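Local atomic coordinates of 3-hydroxy-3-methylglutaryl-CoA lyase (Acinetobacter baumannii, PDB entry 6NDS), a protein that belongs to the HMGL-like family of TIM-barrel enzymes and binds a zinc ion and coenzyme A. Residues 25-30 and 245-249; 185-189 and 251-255; 215-219 and 255-259. All coordinates share one frame; numbering follows the deposited sequence.

Overall arrangement
All three contacts lie at one end of a TIM barrel, where turns leaving parallel strands meet the long loop between strand 237-240 and helix 260-270. Successive parts of that loop touch helix 22-28 (interaction 1), the turn after strand 182-186 (interaction 2) and the end of strand 212-216 (interaction 3). Interactions 2 and 3 share Ser255, and their centres are about 8 Å apart; the centre of interaction 1 lies about 10 Å from each of the others. Asp25 of interaction 1 and His215 and His217 of interaction 3 bind the same zinc ion. Gln28 and Cys248 carry interaction 1 on to coenzyme A, while Ala254 of interaction 2 packs against Gly247 and Cys248.

Interaction 1. Residues 25-30 and 245-249; sequences DGLQIE and LGGCP. With ZN (zinc ion), chain H; COA (coenzyme A), chain B.
Gly26 and Gly246 bring the two backbones into contact, their CA atoms 3.6 Å apart, and Gly246 CA makes a CA-H...O contact of 3.2 Å with Asp25 O. Asp25 divides its carboxylate between metal and loop. OD2 binds the zinc ion at 2.1 Å and accepts a hydrogen bond from Asn257; OD1 takes the amide of Gly247, N to OD1 3.3 Å with 163° at the hydrogen, the donor standing above the carboxylate plane. A zinc-bound water donates to the same OD1. Gln28, three residues on, reaches the same loop. Its CG sits between the backbone N and the carbonyl carbon (chi1 66°) and the chain beyond is extended, bringing NE2 within 2.9 Å of Gly247 O. This bond is nearly straight, 173°, and lies in the amide plane of Gln28 but above the peptide carbonyl plane; NE2 also bonds to citric acid, and OE1 to Arg24. Ile29 covers the same carbonyl, CB to Gly247 O 3.3 Å, while its CG1 meets the poorly ordered Pro249 at CG, 4.1 Å away. A water joins Gly26 O, Glu30 OE1 and Gly246 N; Glu30 OE2 bonds to His294. Cys248 SG lies 3.7 Å from C3P of coenzyme A. A glycine-rich loop is laid against the end of helix 22-28 and the residues after it, at the zinc site and coenzyme A pocket of this TIM-barrel enzyme.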
loop_
_atom_site.group_PDB
_atom_site.type_symbol
_atom_site.label_atom_id
_atom_site.label_comp_id
_atom_site.label_asym_id
_atom_site.label_seq_id
_atom_site.Cartn_x
_atom_site.Cartn_y
_atom_site.Cartn_z
ATOM N N ASP A 25 6.405 2.748 18.724
ATOM C CA ASP A 25 6.003 3.659 17.656
ATOM C C ASP A 25 4.488 3.750 17.571
ATOM O O ASP A 25 3.933 4.831 17.342
ATOM C CB ASP A 25 6.594 3.179 16.328
ATOM C CG ASP A 25 6.930 4.312 15.390
ATOM O OD1 ASP A 25 6.334 5.414 15.490
ATOM O OD2 ASP A 25 7.808 4.103 14.529
ATOM N N GLY A 26 3.808 2.621 17.773
ATOM C CA GLY A 26 2.362 2.612 17.657
ATOM C C GLY A 26 1.686 3.452 18.721
ATOM O O GLY A 26 0.783 4.235 18.430
ATOM N N LEU A 27 2.123 3.313 19.969
ATOM C CA LEU A 27 1.409 3.950 21.063
ATOM C C LEU A 27 1.865 5.373 21.343
ATOM O O LEU A 27 1.110 6.135 21.959
ATOM C CB LEU A 27 1.556 3.114 22.335
ATOM C CG LEU A 27 0.961 1.706 22.235
ATOM C CD1 LEU A 27 0.998 1.071 23.603
ATOM C CD2 LEU A 27 -0.463 1.748 21.710
ATOM N N GLN A 28 3.056 5.768 20.890
ATOM C CA GLN A 28 3.551 7.085 21.294
ATOM C C GLN A 28 2.672 8.215 20.769
ATOM O O GLN A 28 2.570 9.266 21.412
ATOM C CB GLN A 28 4.996 7.268 20.835
ATOM C CG GLN A 28 5.153 7.312 19.351
ATOM C CD GLN A 28 6.603 7.362 18.904
ATOM O OE1 GLN A 28 7.528 7.089 19.681
ATOM N NE2 GLN A 28 6.809 7.708 17.637
ATOM N N ILE A 29 2.006 8.007 19.630
ATOM C CA ILE A 29 1.195 9.030 18.978
ATOM C C ILE A 29 -0.305 8.776 19.108
ATOM O O ILE A 29 -1.102 9.637 18.695
ATOM C CB ILE A 29 1.585 9.163 17.489
ATOM C CG1 ILE A 29 1.103 10.485 16.903
ATOM C CG2 ILE A 29 1.058 7.966 16.700
ATOM C CD1 ILE A 29 1.603 10.753 15.493
ATOM N N GLU A 30 -0.714 7.636 19.662
ATOM C CA GLU A 30 -2.130 7.366 19.873
ATOM C C GLU A 30 -2.753 8.460 20.727
ATOM O O GLU A 30 -2.162 8.874 21.730
ATOM C CB GLU A 30 -2.332 6.021 20.573
ATOM C CG GLU A 30 -2.507 4.852 19.654
ATOM C CD GLU A 30 -3.689 5.020 18.729
ATOM O OE1 GLU A 30 -3.488 4.931 17.502
ATOM O OE2 GLU A 30 -4.810 5.261 19.224
ATOM N N LEU A 245 -0.536 0.841 13.270
ATOM C CA LEU A 245 -0.410 1.954 14.194
ATOM C C LEU A 245 0.886 2.717 13.915
ATOM O O LEU A 245 1.764 2.241 13.187
ATOM C CB LEU A 245 -0.413 1.443 15.636
ATOM C CG LEU A 245 -1.689 0.719 16.077
ATOM C CD1 LEU A 245 -1.530 0.133 17.492
ATOM C CD2 LEU A 245 -2.858 1.682 16.023
ATOM N N GLY A 246 0.985 3.929 14.460
ATOM C CA GLY A 246 2.288 4.569 14.610
ATOM C C GLY A 246 2.366 5.970 14.033
ATOM O O GLY A 246 1.411 6.510 13.479
ATOM N N GLY A 247 3.555 6.562 14.186
ATOM C CA GLY A 247 3.840 7.932 13.786
ATOM C C GLY A 247 4.559 8.644 14.917
ATOM O O GLY A 247 4.422 8.292 16.090
ATOM N N CYS A 248 5.368 9.670 14.551
ATOM C CA CYS A 248 6.064 10.477 15.554
ATOM C C CYS A 248 5.329 11.790 15.760
ATOM O O CYS A 248 5.004 12.472 14.776
ATOM C CB CYS A 248 7.508 10.753 15.129
ATOM S SG CYS A 248 8.417 11.937 16.194
ATOM N N PRO A 249 5.050 12.178 17.009
ATOM C CA PRO A 249 4.291 13.418 17.243
ATOM C C PRO A 249 5.045 14.678 16.864
ATOM O O PRO A 249 4.409 15.727 16.702
ATOM C CB PRO A 249 4.004 13.379 18.753
ATOM C CG PRO A 249 4.236 11.945 19.163
ATOM C CD PRO A 249 5.318 11.448 18.259
HETATM ZN ZN ZN H . 8.959 5.281 13.260
HETATM N N1A COA B . 13.982 10.274 30.199
HETATM C C2A COA B . 13.342 10.949 31.164
HETATM N N3A COA B . 13.593 12.162 31.655
HETATM C C4A COA B . 14.646 12.715 31.031
HETATM C C5A COA B . 15.398 12.157 30.020
HETATM C C6A COA B . 15.038 10.867 29.585
HETATM N N6A COA B . 15.683 10.207 28.628
HETATM N N7A COA B . 16.407 13.029 29.632
HETATM C C8A COA B . 16.247 14.083 30.400
HETATM N N9A COA B . 15.192 13.949 31.271
HETATM C C1B COA B . 14.740 14.903 32.286
HETATM C C2B COA B . 15.815 15.305 33.295
HETATM O O2B COA B . 16.042 14.367 34.325
HETATM C C3B COA B . 15.241 16.637 33.769
HETATM O O3B COA B . 14.088 16.425 34.578
HETATM P P3B COA B . 13.772 17.739 35.469
HETATM O O7A COA B . 12.967 18.703 34.615
HETATM O O8A COA B . 15.123 18.312 35.853
HETATM O O9A COA B . 12.995 17.255 36.678
HETATM C C4B COA B . 14.890 17.229 32.415
HETATM O O4B COA B . 14.337 16.107 31.671
HETATM C C5B COA B . 16.117 17.715 31.690
HETATM O O5B COA B . 15.731 18.297 30.437
HETATM P P1A COA B . 16.871 18.426 29.324
HETATM O O1A COA B . 17.998 17.499 29.632
HETATM O O2A COA B . 17.146 19.868 29.048
HETATM O O3A COA B . 16.056 17.796 28.099
HETATM P P2A COA B . 14.840 18.353 27.227
HETATM O O4A COA B . 15.364 19.393 26.294
HETATM O O5A COA B . 13.682 18.690 28.109
HETATM O O6A COA B . 14.460 17.019 26.421
HETATM C CBP COA B . 14.986 14.917 25.416
HETATM C CCP COA B . 15.479 16.341 25.644
HETATM C CDP COA B . 15.916 14.183 24.444
HETATM C CEP COA B . 14.974 14.172 26.756
HETATM C CAP COA B . 13.569 15.005 24.843
HETATM O OAP COA B . 13.578 15.883 23.726
HETATM C C9P COA B . 13.008 13.662 24.407
HETATM O O9P COA B . 12.680 12.822 25.239
HETATM N N8P COA B . 12.885 13.470 23.102
HETATM C C7P COA B . 12.482 12.197 22.520
HETATM C C6P COA B . 11.114 12.288 21.894
HETATM C C5P COA B . 10.750 11.022 21.149
HETATM O O5P COA B . 10.868 9.921 21.684
HETATM N N4P COA B . 10.292 11.174 19.900
HETATM C C3P COA B . 9.733 10.095 19.098
HETATM C C2P COA B . 10.714 8.968 18.884
HETATM S S1P COA B . 12.286 9.558 18.207
HETATM O O HOH W 1 8.003 7.063 14.165
HETATM O O HOH W 2 -0.917 4.911 16.479
#

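Interaction 2. Residues 185-189 and 251-255; sequences ADTTG and APGAS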
loop_
_atom_site.group_PDB
_atom_site.type_symbol
_atom_site.label_atom_id
_atom_site.label_comp_id
_atom_site.label_asym_id
_atom_site.label_seq_id
_atom_site.Cartn_x
_atom_site.Cartn_y
_atom_site.Cartn_z
ATOM N N ALA A 185 15.523 4.671 9.012
ATOM C CA ALA A 185 14.101 4.919 9.212
ATOM C C ALA A 185 13.587 5.976 8.240
ATOM O O ALA A 185 14.183 7.053 8.113
ATOM C CB ALA A 185 13.834 5.341 10.661
ATOM N N ASP A 186 12.450 5.672 7.596
ATOM C CA ASP A 186 11.698 6.615 6.754
ATOM C C ASP A 186 10.563 7.203 7.592
ATOM O O ASP A 186 9.399 6.797 7.512
ATOM C CB ASP A 186 11.166 5.900 5.519
ATOM C CG ASP A 186 10.457 6.832 4.576
ATOM O OD1 ASP A 186 10.636 8.055 4.717
ATOM O OD2 ASP A 186 9.718 6.345 3.695
ATOM N N THR A 187 10.922 8.221 8.375
ATOM C CA THR A 187 10.078 8.718 9.460
ATOM C C THR A 187 8.722 9.230 8.983
ATOM O O THR A 187 7.703 9.014 9.653
ATOM C CB THR A 187 10.835 9.819 10.192
ATOM O OG1 THR A 187 12.124 9.318 10.549
ATOM C CG2 THR A 187 10.079 10.262 11.450
ATOM N N THR A 188 8.677 9.948 7.857
ATOM C CA THR A 188 7.388 10.429 7.362
ATOM C C THR A 188 7.051 9.869 5.985
ATOM O O THR A 188 6.341 10.513 5.209
ATOM C CB THR A 188 7.323 11.954 7.331
ATOM O OG1 THR A 188 8.335 12.463 6.456
ATOM C CG2 THR A 188 7.504 12.521 8.729
ATOM N N GLY A 189 7.527 8.665 5.682
ATOM C CA GLY A 189 7.065 7.967 4.496
ATOM C C GLY A 189 7.374 8.701 3.209
ATOM O O GLY A 189 6.505 8.862 2.346
ATOM N N ALA A 251 7.227 14.833 14.142
ATOM C CA ALA A 251 7.381 14.900 12.698
ATOM C C ALA A 251 6.020 15.220 12.094
ATOM O O ALA A 251 5.143 14.342 12.075
ATOM C CB ALA A 251 7.923 13.580 12.150
ATOM N N PRO A 252 5.790 16.441 11.604
ATOM C CA PRO A 252 4.424 16.854 11.250
ATOM C C PRO A 252 3.832 15.977 10.158
ATOM O O PRO A 252 4.494 15.646 9.172
ATOM C CB PRO A 252 4.601 18.301 10.768
ATOM C CG PRO A 252 5.942 18.726 11.273
ATOM C CD PRO A 252 6.777 17.484 11.292
ATOM N N GLY A 253 2.567 15.602 10.347
ATOM C CA GLY A 253 1.896 14.733 9.401
ATOM C C GLY A 253 2.382 13.303 9.384
ATOM O O GLY A 253 2.044 12.561 8.455
ATOM N N ALA A 254 3.176 12.889 10.370
ATOM C CA ALA A 254 3.597 11.499 10.432
ATOM C C ALA A 254 2.382 10.595 10.603
ATOM O O ALA A 254 1.347 11.002 11.144
ATOM C CB ALA A 254 4.586 11.280 11.578
ATOM N N SER A 255 2.511 9.364 10.122
ATOM C CA SER A 255 1.403 8.420 10.124
ATOM C C SER A 255 1.972 7.025 10.360
ATOM O O SER A 255 3.138 6.858 10.736
ATOM C CB SER A 255 0.596 8.535 8.821
ATOM O OG SER A 255 1.318 7.979 7.737
HETATM O O HOH W 3 4.682 8.836 9.171
#
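Thr188 meets the loop 251-255 through a single methyl group. Its CB stands 5.1 Å from both Ala251 CB and Ala254 CB, too far to pack closely against either. At the tip, CG2 closes the gap: it touches Ala251 CB at 3.6 Å, has Ala254 CB at 4.3 Å, and looks more loosely onto Pro252 O at 4.4 Å. The first torsion explains this reach, since OG1 occupies the place between the backbone N and the carbonyl carbon (chi1 61°), and the methyl lies opposite the carbonyl carbon, facing the loop. Thr187 adds a second methyl, CG2 to Ala251 CB 4.0 Å, so the alanine CB is met by both threonines. The hydroxyl of Thr187 is engaged elsewhere, with Thr152 N and a bound citric acid molecule. Each segment is itself folded into a turn: type I from Asp186 to Gly189, closed by Gly189 N to Asp186 O, and type II from Ala251 to Ala254, closed by Ala254 N to Ala251 O. A water donates to Thr187 O and also lies beside Ser255 N, though its distance to that nitrogen is too short to be trusted. Pro252 turns away and packs on His310 of the second subunit. The contact is an apolar seam between two turns, one leaving strand 182-186 and the other in the long loop after strand 237-240, beside the zinc site of the TIM barrel.

Interaction 3. Residues 215-219 and 255-259; sequences HFHNT and SGNIC. With ZN (zinc ion), chain H.
His217 is held at both ring nitrogens: NE2 binds the zinc ion at 2.2 Å, and ND1 donates to Ser255 O at 2.8 Å, the oxygen at the ring edge, tilted somewhat out of its plane, and the bond bent to 146°. With the zinc bond, this carbonyl would limit rotation of the imidazole. His215 binds the same ion through NE2, also at 2.2 Å, and its ND1 bonds to Asp239. Two backbone bonds flank the single bridge of His217 with Asn257: Asn218 N to Gly256 O, 3.0 Å and nearly linear, and Ile258 N to Phe216 O, 3.2 Å. Asp25 and the two histidines are protein ligands of the zinc, a water another, at the C-terminal end of the barrel strands, where TIM-barrel enzymes have their active sites. Asn257 CG lies anti to its carbonyl carbon (chi1 -63°), which carries the amide alongside the His217 ring, the planes 40° apart; ND2, over one face, bonds to Asp25 and to a water that also donates to Phe216 O. Thr219 OG1 and Ser255 OG share a hydrogen bond of 3.1 Å. Apolar packing follows toward helix 223-232, where Phe216 CB rests 4.2 Å from Ile258 CG2 and both side chains continue onto Val227.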
loop_
_atom_site.group_PDB
_atom_site.type_symbol
_atom_site.label_atom_id
_atom_site.label_comp_id
_atom_site.label_asym_id
_atom_site.label_seq_id
_atom_site.Cartn_x
_atom_site.Cartn_y
_atom_site.Cartn_z
ATOM N N HIS A 215 13.076 0.613 8.505
ATOM C CA HIS A 215 11.906 1.034 9.283
ATOM C C HIS A 215 11.093 2.006 8.421
ATOM O O HIS A 215 11.370 3.206 8.393
ATOM C CB HIS A 215 12.415 1.656 10.577
ATOM C CG HIS A 215 11.359 2.229 11.477
ATOM N ND1 HIS A 215 11.075 1.689 12.714
ATOM C CD2 HIS A 215 10.593 3.345 11.367
ATOM C CE1 HIS A 215 10.148 2.421 13.309
ATOM N NE2 HIS A 215 9.834 3.430 12.512
ATOM N N PHE A 216 10.100 1.493 7.693
ATOM C CA PHE A 216 9.315 2.312 6.771
ATOM C C PHE A 216 7.970 2.715 7.370
ATOM O O PHE A 216 7.282 1.913 8.006
ATOM C CB PHE A 216 9.069 1.566 5.448
ATOM C CG PHE A 216 10.305 1.323 4.636
ATOM C CD1 PHE A 216 10.991 2.384 4.053
ATOM C CD2 PHE A 216 10.749 0.032 4.390
ATOM C CE1 PHE A 216 12.134 2.155 3.274
ATOM C CE2 PHE A 216 11.880 -0.202 3.598
ATOM C CZ PHE A 216 12.574 0.864 3.045
ATOM N N HIS A 217 7.592 3.967 7.168
ATOM C CA HIS A 217 6.217 4.378 7.406
ATOM C C HIS A 217 5.480 4.431 6.064
ATOM O O HIS A 217 6.097 4.516 4.994
ATOM C CB HIS A 217 6.176 5.724 8.149
ATOM C CG HIS A 217 6.584 5.634 9.598
ATOM N ND1 HIS A 217 5.666 5.659 10.631
ATOM C CD2 HIS A 217 7.799 5.522 10.184
ATOM C CE1 HIS A 217 6.299 5.565 11.786
ATOM N NE2 HIS A 217 7.596 5.467 11.544
ATOM N N ASN A 218 4.147 4.323 6.120
ATOM C CA ASN A 218 3.326 4.144 4.923
ATOM C C ASN A 218 2.599 5.427 4.503
ATOM O O ASN A 218 1.545 5.368 3.848
ATOM C CB ASN A 218 2.316 3.017 5.141
ATOM C CG ASN A 218 1.683 2.546 3.839
ATOM O OD1 ASN A 218 2.364 2.404 2.819
ATOM N ND2 ASN A 218 0.374 2.315 3.864
ATOM N N THR A 219 3.186 6.585 4.817
ATOM C CA THR A 219 2.494 7.867 4.698
ATOM C C THR A 219 2.012 8.134 3.282
ATOM O O THR A 219 0.960 8.759 3.100
ATOM C CB THR A 219 3.435 8.978 5.162
ATOM O OG1 THR A 219 4.017 8.574 6.405
ATOM C CG2 THR A 219 2.695 10.301 5.334
ATOM N N SER A 255 2.511 9.364 10.122
ATOM C CA SER A 255 1.403 8.420 10.124
ATOM C C SER A 255 1.972 7.025 10.360
ATOM O O SER A 255 3.138 6.858 10.736
ATOM C CB SER A 255 0.596 8.535 8.821
ATOM O OG SER A 255 1.318 7.979 7.737
ATOM N N GLY A 256 1.154 6.007 10.111
ATOM C CA GLY A 256 1.432 4.692 10.641
ATOM C C GLY A 256 2.663 4.038 10.044
ATOM O O GLY A 256 3.057 4.278 8.899
ATOM N N ASN A 257 3.285 3.204 10.859
ATOM C CA ASN A 257 4.249 2.243 10.362
ATOM C C ASN A 257 3.587 1.333 9.341
ATOM O O ASN A 257 2.355 1.213 9.278
ATOM C CB ASN A 257 4.773 1.374 11.503
ATOM C CG ASN A 257 5.523 2.167 12.532
ATOM O OD1 ASN A 257 4.932 2.811 13.403
ATOM N ND2 ASN A 257 6.848 2.116 12.450
ATOM N N ILE A 258 4.411 0.625 8.572
ATOM C CA ILE A 258 3.828 -0.459 7.791
ATOM C C ILE A 258 3.151 -1.445 8.734
ATOM O O ILE A 258 3.606 -1.699 9.861
ATOM C CB ILE A 258 4.860 -1.158 6.895
ATOM C CG1 ILE A 258 6.035 -1.676 7.703
ATOM C CG2 ILE A 258 5.330 -0.214 5.777
ATOM C CD1 ILE A 258 6.888 -2.687 6.919
ATOM N N CYS A 259 2.028 -1.982 8.279
ATOM C CA CYS A 259 1.211 -2.874 9.086
ATOM C C CYS A 259 1.812 -4.277 9.141
ATOM O O CYS A 259 2.031 -4.906 8.103
ATOM C CB CYS A 259 -0.184 -2.915 8.475
ATOM S SG CYS A 259 -1.278 -4.117 9.207
HETATM ZN ZN ZN H . 8.959 5.281 13.260
HETATM O O HOH W 4 7.830 0.423 10.219
HETATM O O HOH W 3 4.682 8.836 9.171
HETATM O O HOH W 1 8.003 7.063 14.165
#